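Local coordinates for probable tautomerase ywhB (Bacillus subtilis, PDB 2OPA), which is a small hexameric protein of the tautomerase family, a member of the MIF clan, at residues A[2-7]-A[41-46]. Sequence-based numbering, arbitrary orientation.
With FHC (2-fluoro-3-(4-hydroxyphenyl)-2E-propeneoate), chain C.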
ATOM      1  N   TYR A   2       0.544  -5.854  11.003  1.00 33.65           N
ATOM      2  CA  TYR A   2       1.460  -4.948  10.324  1.00 32.61           C
ATOM      3  C   TYR A   2       0.926  -3.532  10.351  1.00 31.20           C
ATOM      4  O   TYR A   2      -0.141  -3.244   9.806  1.00 31.80           O
ATOM      5  CB  TYR A   2       1.682  -5.403   8.882  1.00 33.16           C
ATOM      6  CG  TYR A   2       2.295  -6.771   8.819  1.00 34.86           C
ATOM      7  CD1 TYR A   2       1.508  -7.913   8.965  1.00 34.82           C
ATOM      8  CD2 TYR A   2       3.676  -6.928   8.715  1.00 34.76           C
ATOM      9  CE1 TYR A   2       2.079  -9.181   9.017  1.00 35.80           C
ATOM     10  CE2 TYR A   2       4.260  -8.194   8.768  1.00 37.12           C
ATOM     11  CZ  TYR A   2       3.455  -9.314   8.921  1.00 36.36           C
ATOM     12  OH  TYR A   2       4.031 -10.561   8.987  1.00 39.90           O
ATOM     13  N   VAL A   3       1.675  -2.649  10.995  1.00 28.71           N
ATOM     14  CA  VAL A   3       1.268  -1.262  11.113  1.00 28.53           C
ATOM     15  C   VAL A   3       2.154  -0.341  10.291  1.00 28.83           C
ATOM     16  O   VAL A   3       3.373  -0.320  10.458  1.00 29.65           O
ATOM     17  CB  VAL A   3       1.306  -0.800  12.586  1.00 28.45           C
ATOM     18  CG1 VAL A   3       0.884   0.651  12.690  1.00 28.44           C
ATOM     19  CG2 VAL A   3       0.393  -1.681  13.429  1.00 29.59           C
ATOM     20  N   THR A   4       1.532   0.407   9.390  1.00 28.65           N
ATOM     21  CA  THR A   4       2.244   1.357   8.560  1.00 28.52           C
ATOM     22  C   THR A   4       1.817   2.750   9.019  1.00 29.27           C
ATOM     23  O   THR A   4       0.630   3.076   9.014  1.00 28.74           O
ATOM     24  CB  THR A   4       1.886   1.188   7.063  1.00 29.32           C
ATOM     25  OG1 THR A   4       2.253  -0.124   6.630  1.00 29.85           O
ATOM     26  CG2 THR A   4       2.639   2.211   6.205  1.00 29.27           C
ATOM     27  N   VAL A   5       2.780   3.559   9.443  1.00 28.73           N
ATOM     28  CA  VAL A   5       2.485   4.917   9.872  1.00 29.21           C
ATOM     29  C   VAL A   5       3.041   5.848   8.816  1.00 28.53           C
ATOM     30  O   VAL A   5       4.251   5.933   8.635  1.00 30.34           O
ATOM     31  CB  VAL A   5       3.152   5.272  11.226  1.00 29.58           C
ATOM     32  CG1 VAL A   5       2.764   6.684  11.628  1.00 28.30           C
ATOM     33  CG2 VAL A   5       2.731   4.292  12.300  1.00 28.75           C
ATOM     34  N   LYS A   6       2.154   6.526   8.104  1.00 29.63           N
ATOM     35  CA  LYS A   6       2.561   7.453   7.064  1.00 29.41           C
ATOM     36  C   LYS A   6       2.390   8.870   7.609  1.00 29.35           C
ATOM     37  O   LYS A   6       1.285   9.287   7.956  1.00 29.74           O
ATOM     38  CB  LYS A   6       1.707   7.231   5.810  1.00 31.90           C
ATOM     39  CG  LYS A   6       2.030   8.175   4.662  1.00 40.21           C
ATOM     40  CD  LYS A   6       1.158   7.917   3.435  1.00 43.42           C
ATOM     41  CE  LYS A   6       1.532   6.620   2.748  1.00 48.34           C
ATOM     42  NZ  LYS A   6       2.957   6.634   2.295  1.00 51.50           N
ATOM     43  N   MET A   7       3.495   9.600   7.712  1.00 28.74           N
ATOM     44  CA  MET A   7       3.467  10.965   8.232  1.00 29.15           C
ATOM     45  C   MET A   7       4.489  11.839   7.528  1.00 28.54           C
ATOM     46  O   MET A   7       5.389  11.336   6.865  1.00 30.39           O
ATOM     47  CB  MET A   7       3.758  10.968   9.736  1.00 28.67           C
ATOM     48  CG  MET A   7       5.077  10.318  10.105  1.00 31.48           C
ATOM     49  SD  MET A   7       5.367  10.254  11.879  1.00 37.13           S
ATOM     50  CE  MET A   7       7.066   9.686  11.927  1.00 29.73           C
ATOM     51  N   PHE A  41       6.019  -0.113  10.265  1.00 29.65           N
ATOM     52  CA  PHE A  41       6.759   0.514   9.177  1.00 29.01           C
ATOM     53  C   PHE A  41       6.478   2.003   9.258  1.00 28.30           C
ATOM     54  O   PHE A  41       5.334   2.407   9.458  1.00 28.15           O
ATOM     55  CB  PHE A  41       6.280   0.041   7.796  1.00 29.73           C
ATOM     56  CG  PHE A  41       6.331  -1.443   7.591  1.00 32.68           C
ATOM     57  CD1 PHE A  41       5.171  -2.211   7.678  1.00 35.13           C
ATOM     58  CD2 PHE A  41       7.530  -2.074   7.275  1.00 32.87           C
ATOM     59  CE1 PHE A  41       5.205  -3.590   7.446  1.00 33.38           C
ATOM     60  CE2 PHE A  41       7.573  -3.449   7.043  1.00 32.58           C
ATOM     61  CZ  PHE A  41       6.408  -4.205   7.128  1.00 33.48           C
ATOM     62  N   ILE A  42       7.513   2.820   9.120  1.00 26.65           N
ATOM     63  CA  ILE A  42       7.312   4.257   9.115  1.00 27.77           C
ATOM     64  C   ILE A  42       7.589   4.728   7.696  1.00 28.52           C
ATOM     65  O   ILE A  42       8.636   4.422   7.123  1.00 29.01           O
ATOM     66  CB  ILE A  42       8.274   5.001  10.065  1.00 27.98           C
ATOM     67  CG1 ILE A  42       7.903   4.721  11.521  1.00 28.72           C
ATOM     68  CG2 ILE A  42       8.209   6.503   9.785  1.00 25.57           C
ATOM     69  CD1 ILE A  42       8.891   5.298  12.531  1.00 28.55           C
ATOM     70  N   GLU A  43       6.637   5.451   7.127  1.00 28.37           N
ATOM     71  CA  GLU A  43       6.776   5.987   5.782  1.00 29.83           C
ATOM     72  C   GLU A  43       6.655   7.501   5.870  1.00 30.32           C
ATOM     73  O   GLU A  43       5.628   8.028   6.291  1.00 30.85           O
ATOM     74  CB  GLU A  43       5.690   5.424   4.870  1.00 31.76           C
ATOM     75  CG  GLU A  43       6.004   4.038   4.346  1.00 37.32           C
ATOM     76  CD  GLU A  43       4.824   3.378   3.658  1.00 40.90           C
ATOM     77  OE1 GLU A  43       3.904   4.098   3.208  1.00 40.43           O
ATOM     78  OE2 GLU A  43       4.827   2.132   3.559  1.00 45.56           O
ATOM     79  N   GLU A  44       7.714   8.196   5.483  1.00 29.52           N
ATOM     80  CA  GLU A  44       7.709   9.643   5.529  1.00 30.37           C
ATOM     81  C   GLU A  44       7.252  10.277   4.231  1.00 30.24           C
ATOM     82  O   GLU A  44       7.611   9.828   3.148  1.00 33.32           O
ATOM     83  CB  GLU A  44       9.092  10.150   5.897  1.00 30.94           C
ATOM     84  CG  GLU A  44       9.333  10.109   7.387  1.00 32.33           C
ATOM     85  CD  GLU A  44      10.664  10.675   7.773  1.00 33.40           C
ATOM     86  OE1 GLU A  44      10.779  11.193   8.896  1.00 35.07           O
ATOM     87  OE2 GLU A  44      11.602  10.590   6.957  1.00 39.53           O
ATOM     88  N   MET A  45       6.446  11.323   4.350  1.00 30.45           N
ATOM     89  CA  MET A  45       5.934  12.027   3.189  1.00 29.65           C
ATOM     90  C   MET A  45       6.566  13.404   3.051  1.00 29.38           C
ATOM     91  O   MET A  45       6.872  14.065   4.041  1.00 30.76           O
ATOM     92  CB  MET A  45       4.425  12.222   3.305  1.00 31.94           C
ATOM     93  CG  MET A  45       3.599  10.967   3.375  1.00 35.47           C
ATOM     94  SD  MET A  45       1.851  11.430   3.454  1.00 44.24           S
ATOM     95  CE  MET A  45       1.694  11.983   5.151  1.00 37.16           C
ATOM     96  N   ARG A  46       6.742  13.832   1.809  1.00 28.40           N
ATOM     97  CA  ARG A  46       7.279  15.148   1.511  1.00 26.77           C
ATOM     98  C   ARG A  46       6.076  16.071   1.293  1.00 27.06           C
ATOM     99  O   ARG A  46       5.062  15.646   0.727  1.00 24.14           O
ATOM    100  CB  ARG A  46       8.123  15.076   0.244  1.00 27.26           C
ATOM    101  CG  ARG A  46       9.449  14.365   0.430  1.00 29.80           C
ATOM    102  CD  ARG A  46      10.135  14.105  -0.896  1.00 28.64           C
ATOM    103  NE  ARG A  46      10.113  15.272  -1.773  1.00 31.46           N
ATOM    104  CZ  ARG A  46      10.879  15.410  -2.855  1.00 31.92           C
ATOM    105  NH1 ARG A  46      10.787  16.501  -3.605  1.00 29.16           N
ATOM    106  NH2 ARG A  46      11.752  14.464  -3.177  1.00 31.42           N
TER
HETATM  107  C1  FHC C 500      -1.187  16.450   8.312  1.00 87.28           C
HETATM  108  C7  FHC C 500      -0.653  15.083   8.144  1.00 85.74           C
HETATM  109  C8  FHC C 500       0.331  14.306   8.684  1.00 84.05           C
HETATM  110  C9  FHC C 500       1.324  14.581   9.755  1.00 83.02           C
HETATM  111  O3  FHC C 500       1.312  15.782  10.342  1.00 84.37           O
HETATM  112  O2  FHC C 500       2.135  13.755  10.104  1.00 79.41           O
HETATM  113  F1  FHC C 500       0.446  13.055   8.172  1.00 84.94           F
HETATM  114  C6  FHC C 500      -2.283  16.848   7.480  1.00 87.81           C
HETATM  115  C5  FHC C 500      -2.820  18.138   7.606  1.00 87.88           C
HETATM  116  C4  FHC C 500      -2.312  19.069   8.532  1.00 88.46           C
HETATM  117  O1  FHC C 500      -2.858  20.322   8.633  1.00 88.93           O
HETATM  118  C3  FHC C 500      -1.224  18.696   9.367  1.00 88.22           C
HETATM  119  C2  FHC C 500      -0.680  17.408   9.250  1.00 87.33           C
HETATM  120  O   HOH W   1       3.441  -0.507   4.198  1.00 51.29           O
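K6 leaves its strand with CG trans to the backbone N (chi1 179°), then bends at both chi3 and chi4, which turns NZ back to E43, whose own chain stretches straight out past CG. In the resulting salt bridge K6 NZ lies 2.9 Å from E43 OE1 and meets that oxygen nearly along its C-O axis. E43 OE2 lies 3.4 Å from T4 CG2 and accepts a hydrogen bond from a water that also binds T4 OG1, so both carboxylate oxygens are engaged; K6 of a third subunit adds a long, weak ion pair to OE2. Beyond E43, M45 crosses K6 at about a right angle, its CG 3.5 Å from K6 CG. M45 CE reaches F1 of 2-fluoro-3-(4-hydroxyphenyl)-2E-propeneoate at 3.4 Å, and M7 CB approaches O2 of the same ligand, placing the C-terminal ends of the strands at the pocket.

Strands 2-8 and 39-45 are the parallel pair of a beta-alpha-beta unit, connected through helix 13-31. Five backbone hydrogen bonds join them, from F41 N to V3 O through to M45 N to M7 O; the last is bent to 150° at the hydrogen. V5 and I42 lie on the helix-covered face, where M7, its outer bonds trans, brings CE to 4.0 Å from I42 CG2. At the N-terminal end the Y2 and F41 side chains run alongside each other, F41 CE1 sitting at the edge of the Y2 ring, 3.9 Å from Y2 CD2. Both rings also make edge-to-face contacts with a fourth subunit, Y2 against its F41 and F41 against its Y2, while strand 2-8 continues the sheet antiparallel into a second subunit.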